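Probable 2-hydroxyhepta-2,4-diene-1,7-dioate isomerase (Thermus thermophilus, PDB 2DFU) probably acts as a metal-binding isomerase or acetylpyruvate hydrolase of the fumarylacetoacetate hydrolase family. Local coordinates at residues W11-G16 / L20-P25; P43-T48 / A118-D123. All coordinates share one frame; numbering follows the deposited sequence.

Interaction 1: residues W11-G16 / L20-P25; sequences WGVLEG and LETDGP
Pro25 sets its CG over one face of the Trp11 indole. This CG sits 3.4 Å from the centroid of the six-membered ring of Trp11 and only 14° off the ring normal, a CH-pi contact, while CB of the proline reaches the CE3 and CZ3 side of the same face. With chi1 at -74°, CG of Trp11 stands beside the backbone N, which brings the indole against Gly24 and Pro25, just after the inverse gamma turn centred on Asp23.

Next to this contact the two strands pair antiparallel. Val13 and Leu20 form a hydrogen-bonded pair: Val13 N donates to Leu20 O at 2.8 Å, and Leu20 N returns a bond to Val13 O at 2.9 Å. Gly12 and Glu21 make the non-hydrogen-bonded pair beside it, their CA atoms just 3.9 Å apart. Thr22 N donates to Trp11 O at 2.9 Å.

Thr22 ties the turn back to the strand. Its OG1 donates to Gly24 O at 2.9 Å and accepts from a water that also makes a weak bond to Gly12 O, while its CG2 meets Val13 CG2 at 4.0 Å. A second water joins Trp11 N, Thr22 O and Glu21 OE2. The Glu21 carboxylate is further held by salt bridges to Arg32 and Arg10.

On its other edge strand 10-15 pairs with strand 2-6, whose Ile3 and Arg5 touch Trp11. The whole is a beta hairpin of the small N-terminal Rv2993c-like region, finished by a CH-pi contact of a proline on a tryptophan.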
loop_
_atom_site.group_PDB
_atom_site.type_symbol
_atom_site.label_atom_id
_atom_site.label_comp_id
_atom_site.label_asym_id
_atom_site.label_seq_id
_atom_site.Cartn_x
_atom_site.Cartn_y
_atom_site.Cartn_z
ATOM N N TRP A 11 -22.069 4.906 -0.524
ATOM C CA TRP A 11 -22.246 3.517 -0.918
ATOM C C TRP A 11 -23.697 3.309 -1.335
ATOM O O TRP A 11 -24.593 4.018 -0.882
ATOM C CB TRP A 11 -21.926 2.559 0.237
ATOM C CG TRP A 11 -20.465 2.413 0.552
ATOM C CD1 TRP A 11 -19.754 3.096 1.504
ATOM C CD2 TRP A 11 -19.545 1.495 -0.055
ATOM N NE1 TRP A 11 -18.449 2.650 1.528
ATOM C CE2 TRP A 11 -18.296 1.670 0.582
ATOM C CE3 TRP A 11 -19.655 0.540 -1.074
ATOM C CZ2 TRP A 11 -17.166 0.922 0.234
ATOM C CZ3 TRP A 11 -18.533 -0.205 -1.422
ATOM C CH2 TRP A 11 -17.304 -0.010 -0.768
ATOM N N GLY A 12 -23.921 2.331 -2.201
ATOM C CA GLY A 12 -25.271 2.054 -2.643
ATOM C C GLY A 12 -25.382 0.722 -3.350
ATOM O O GLY A 12 -24.377 0.056 -3.618
ATOM N N VAL A 13 -26.619 0.336 -3.641
ATOM C CA VAL A 13 -26.911 -0.906 -4.337
ATOM C C VAL A 13 -27.566 -0.537 -5.662
ATOM O O VAL A 13 -28.342 0.412 -5.731
ATOM C CB VAL A 13 -27.869 -1.791 -3.509
ATOM C CG1 VAL A 13 -28.324 -2.980 -4.324
ATOM C CG2 VAL A 13 -27.154 -2.277 -2.257
ATOM N N LEU A 14 -27.245 -1.284 -6.710
ATOM C CA LEU A 14 -27.797 -1.009 -8.025
ATOM C C LEU A 14 -29.019 -1.862 -8.350
ATOM O O LEU A 14 -29.001 -3.080 -8.196
ATOM C CB LEU A 14 -26.730 -1.235 -9.100
ATOM C CG LEU A 14 -27.148 -0.939 -10.547
ATOM C CD1 LEU A 14 -27.291 0.562 -10.720
ATOM C CD2 LEU A 14 -26.118 -1.489 -11.524
ATOM N N GLU A 15 -30.088 -1.211 -8.783
ATOM C CA GLU A 15 -31.302 -1.919 -9.180
ATOM C C GLU A 15 -31.733 -1.328 -10.518
ATOM O O GLU A 15 -32.337 -0.257 -10.573
ATOM C CB GLU A 15 -32.411 -1.748 -8.137
ATOM C CG GLU A 15 -32.151 -2.460 -6.805
ATOM C CD GLU A 15 -31.916 -3.963 -6.951
ATOM O OE1 GLU A 15 -32.008 -4.499 -8.079
ATOM O OE2 GLU A 15 -31.638 -4.617 -5.924
ATOM N N GLY A 16 -31.400 -2.027 -11.596
ATOM C CA GLY A 16 -31.738 -1.537 -12.919
ATOM C C GLY A 16 -30.923 -0.287 -13.191
ATOM O O GLY A 16 -29.697 -0.344 -13.262
ATOM N N LEU A 20 -29.560 2.920 -5.122
ATOM C CA LEU A 20 -30.214 3.106 -3.836
ATOM C C LEU A 20 -29.112 3.193 -2.792
ATOM O O LEU A 20 -28.400 2.222 -2.552
ATOM C CB LEU A 20 -31.153 1.927 -3.564
ATOM C CG LEU A 20 -32.096 1.747 -4.763
ATOM C CD1 LEU A 20 -32.747 0.382 -4.745
ATOM C CD2 LEU A 20 -33.126 2.855 -4.756
ATOM N N GLU A 21 -28.965 4.368 -2.187
ATOM C CA GLU A 21 -27.920 4.585 -1.197
ATOM C C GLU A 21 -28.082 3.754 0.068
ATOM O O GLU A 21 -29.197 3.518 0.547
ATOM C CB GLU A 21 -27.831 6.067 -0.819
ATOM C CG GLU A 21 -26.749 6.345 0.212
ATOM C CD GLU A 21 -26.725 7.782 0.689
ATOM O OE1 GLU A 21 -27.795 8.334 1.026
ATOM O OE2 GLU A 21 -25.625 8.361 0.743
ATOM N N THR A 22 -26.946 3.323 0.605
ATOM C CA THR A 22 -26.909 2.519 1.815
ATOM C C THR A 22 -25.884 3.074 2.796
ATOM O O THR A 22 -24.984 3.828 2.418
ATOM C CB THR A 22 -26.528 1.061 1.513
ATOM O OG1 THR A 22 -25.281 1.031 0.806
ATOM C CG2 THR A 22 -27.611 0.383 0.679
ATOM N N ASP A 23 -26.036 2.681 4.054
ATOM C CA ASP A 23 -25.155 3.095 5.135
ATOM C C ASP A 23 -23.990 2.103 5.149
ATOM O O ASP A 23 -24.034 1.096 5.849
ATOM C CB ASP A 23 -25.943 3.044 6.448
ATOM C CG ASP A 23 -25.154 3.554 7.639
ATOM O OD1 ASP A 23 -24.006 4.024 7.460
ATOM O OD2 ASP A 23 -25.698 3.486 8.764
ATOM N N GLY A 24 -22.957 2.385 4.359
ATOM C CA GLY A 24 -21.824 1.475 4.275
ATOM C C GLY A 24 -22.086 0.442 3.187
ATOM O O GLY A 24 -23.210 0.359 2.702
ATOM N N PRO A 25 -21.092 -0.379 2.803
ATOM C CA PRO A 25 -21.225 -1.410 1.760
ATOM C C PRO A 25 -22.268 -2.472 2.108
ATOM O O PRO A 25 -22.110 -3.204 3.077
ATOM C CB PRO A 25 -19.824 -2.025 1.679
ATOM C CG PRO A 25 -18.934 -1.063 2.436
ATOM C CD PRO A 25 -19.808 -0.517 3.508
HETATM O O HOH W 1 -23.719 6.129 1.771
HETATM O O HOH W 2 -24.144 -0.852 -0.682
#

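Interaction 2: residues P43-T48 / A118-D123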
loop_
_atom_site.group_PDB
_atom_site.type_symbol
_atom_site.label_atom_id
_atom_site.label_comp_id
_atom_site.label_asym_id
_atom_site.label_seq_id
_atom_site.Cartn_x
_atom_site.Cartn_y
_atom_site.Cartn_z
ATOM N N PRO A 43 -14.231 3.832 -7.628
ATOM C CA PRO A 43 -13.797 2.437 -7.501
ATOM C C PRO A 43 -14.596 1.891 -6.300
ATOM O O PRO A 43 -14.729 2.569 -5.277
ATOM C CB PRO A 43 -12.311 2.573 -7.205
ATOM C CG PRO A 43 -11.937 3.812 -7.972
ATOM C CD PRO A 43 -13.076 4.750 -7.646
ATOM N N PRO A 44 -15.136 0.669 -6.411
ATOM C CA PRO A 44 -15.933 0.041 -5.350
ATOM C C PRO A 44 -15.199 -0.469 -4.113
ATOM O O PRO A 44 -15.518 -1.545 -3.594
ATOM C CB PRO A 44 -16.647 -1.081 -6.090
ATOM C CG PRO A 44 -15.584 -1.533 -7.049
ATOM C CD PRO A 44 -15.020 -0.225 -7.580
ATOM N N ALA A 45 -14.227 0.298 -3.640
ATOM C CA ALA A 45 -13.469 -0.075 -2.452
ATOM C C ALA A 45 -12.601 1.085 -1.985
ATOM O O ALA A 45 -12.345 2.012 -2.743
ATOM C CB ALA A 45 -12.585 -1.292 -2.750
ATOM N N THR A 46 -12.162 1.015 -0.731
ATOM C CA THR A 46 -11.273 2.015 -0.118
ATOM C C THR A 46 -10.205 1.167 0.582
ATOM O O THR A 46 -10.148 1.107 1.808
ATOM C CB THR A 46 -12.016 2.871 0.939
ATOM O OG1 THR A 46 -12.750 2.009 1.817
ATOM C CG2 THR A 46 -12.982 3.834 0.274
ATOM N N PRO A 47 -9.345 0.500 -0.204
ATOM C CA PRO A 47 -8.267 -0.376 0.270
ATOM C C PRO A 47 -7.112 0.240 1.036
ATOM O O PRO A 47 -6.660 1.333 0.717
ATOM C CB PRO A 47 -7.785 -1.042 -1.016
ATOM C CG PRO A 47 -7.928 0.063 -2.014
ATOM C CD PRO A 47 -9.293 0.637 -1.675
ATOM N N THR A 48 -6.636 -0.475 2.054
ATOM C CA THR A 48 -5.489 -0.015 2.816
ATOM C C THR A 48 -4.290 -0.407 1.960
ATOM O O THR A 48 -3.205 0.152 2.090
ATOM C CB THR A 48 -5.373 -0.721 4.186
ATOM O OG1 THR A 48 -5.147 -2.125 3.990
ATOM C CG2 THR A 48 -6.645 -0.508 5.004
ATOM N N ALA A 118 -11.077 -8.875 -10.031
ATOM C CA ALA A 118 -10.578 -8.313 -8.784
ATOM C C ALA A 118 -11.452 -8.712 -7.598
ATOM O O ALA A 118 -12.665 -8.851 -7.726
ATOM C CB ALA A 118 -10.497 -6.795 -8.895
ATOM N N VAL A 119 -10.828 -8.901 -6.442
ATOM C CA VAL A 119 -11.572 -9.280 -5.256
ATOM C C VAL A 119 -11.537 -8.179 -4.213
ATOM O O VAL A 119 -10.500 -7.563 -3.988
ATOM C CB VAL A 119 -10.997 -10.559 -4.619
ATOM C CG1 VAL A 119 -11.844 -10.972 -3.436
ATOM C CG2 VAL A 119 -10.941 -11.667 -5.639
ATOM N N VAL A 120 -12.679 -7.925 -3.585
ATOM C CA VAL A 120 -12.748 -6.922 -2.534
ATOM C C VAL A 120 -13.021 -7.683 -1.241
ATOM O O VAL A 120 -14.055 -8.319 -1.086
ATOM C CB VAL A 120 -13.882 -5.894 -2.779
ATOM C CG1 VAL A 120 -13.908 -4.880 -1.645
ATOM C CG2 VAL A 120 -13.667 -5.179 -4.121
ATOM N N VAL A 121 -12.075 -7.616 -0.318
ATOM C CA VAL A 121 -12.189 -8.310 0.952
ATOM C C VAL A 121 -13.268 -7.736 1.855
ATOM O O VAL A 121 -13.395 -6.520 1.997
ATOM C CB VAL A 121 -10.834 -8.287 1.676
ATOM C CG1 VAL A 121 -10.959 -8.883 3.074
ATOM C CG2 VAL A 121 -9.813 -9.046 0.842
ATOM N N GLY A 122 -14.049 -8.624 2.466
ATOM C CA GLY A 122 -15.111 -8.192 3.358
ATOM C C GLY A 122 -14.740 -8.254 4.832
ATOM O O GLY A 122 -14.929 -7.289 5.562
ATOM N N ASP A 123 -14.226 -9.395 5.281
ATOM C CA ASP A 123 -13.836 -9.555 6.681
ATOM C C ASP A 123 -12.323 -9.710 6.769
ATOM O O ASP A 123 -11.708 -10.304 5.882
ATOM C CB ASP A 123 -14.512 -10.793 7.290
ATOM C CG ASP A 123 -16.017 -10.830 7.035
ATOM O OD1 ASP A 123 -16.715 -9.871 7.423
ATOM O OD2 ASP A 123 -16.507 -11.820 6.446
#
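A proline-rich connection, running from strand 41-42 to strand 50-53, here packs on strand 111-121 of the fumarylacetoacetate hydrolase fold. The contact is small and buried, about 89 Å² in all, and made by van der Waals packing, with no hydrogen bond between the segments. Val120 is the one residue of 118-123 that touches the connection, its CB directed toward it and its methyls near Ala45 CB and Pro44 O. Ala45 answers with its methyl, directed toward the strand, and its nearly extended backbone carries the chain past Val120 at a CA-CA distance of 6.9 Å.

Other parts of the fold close round this spot. Val224 of strand 224-226 touches Ala45, Thr141 of strand 137-148 touches Pro44, and Leu222 lies against Val120. Val120 itself is fixed by backbone hydrogen bonds to Leu138 and Gly139, and the far end of the connection is held where Thr48 OG1 bonds to Asp223 OD1.

Both branches of the valine face the connection. CG1, anti to the backbone N (chi1 180°), meets Ala45 CB at 4.0 Å, whereas CG2 of Val120 lies 4.1 Å from Pro44 O, a loose approach with no bond.

Overall arrangement
From the N terminus, the chain passes through strand 2-6 and turns at once into the hairpin of interaction 1, a local closure with three residues between its segments. It then runs through strands 32-35 and 41-42 into the connection 43-48, where interaction 2 opens; its partner arrives some 70 residues later on strand 111-121. The two contacts therefore follow in series, neither nested nor crossed. Their centres are about 15 Å apart, yet they meet: Trp11 CH2 lies 3.7 Å from Pro44 O. Through that junction the N-terminal hairpin leans on the connection, and the connection in turn rests on a strand of the hydrolase-family fold.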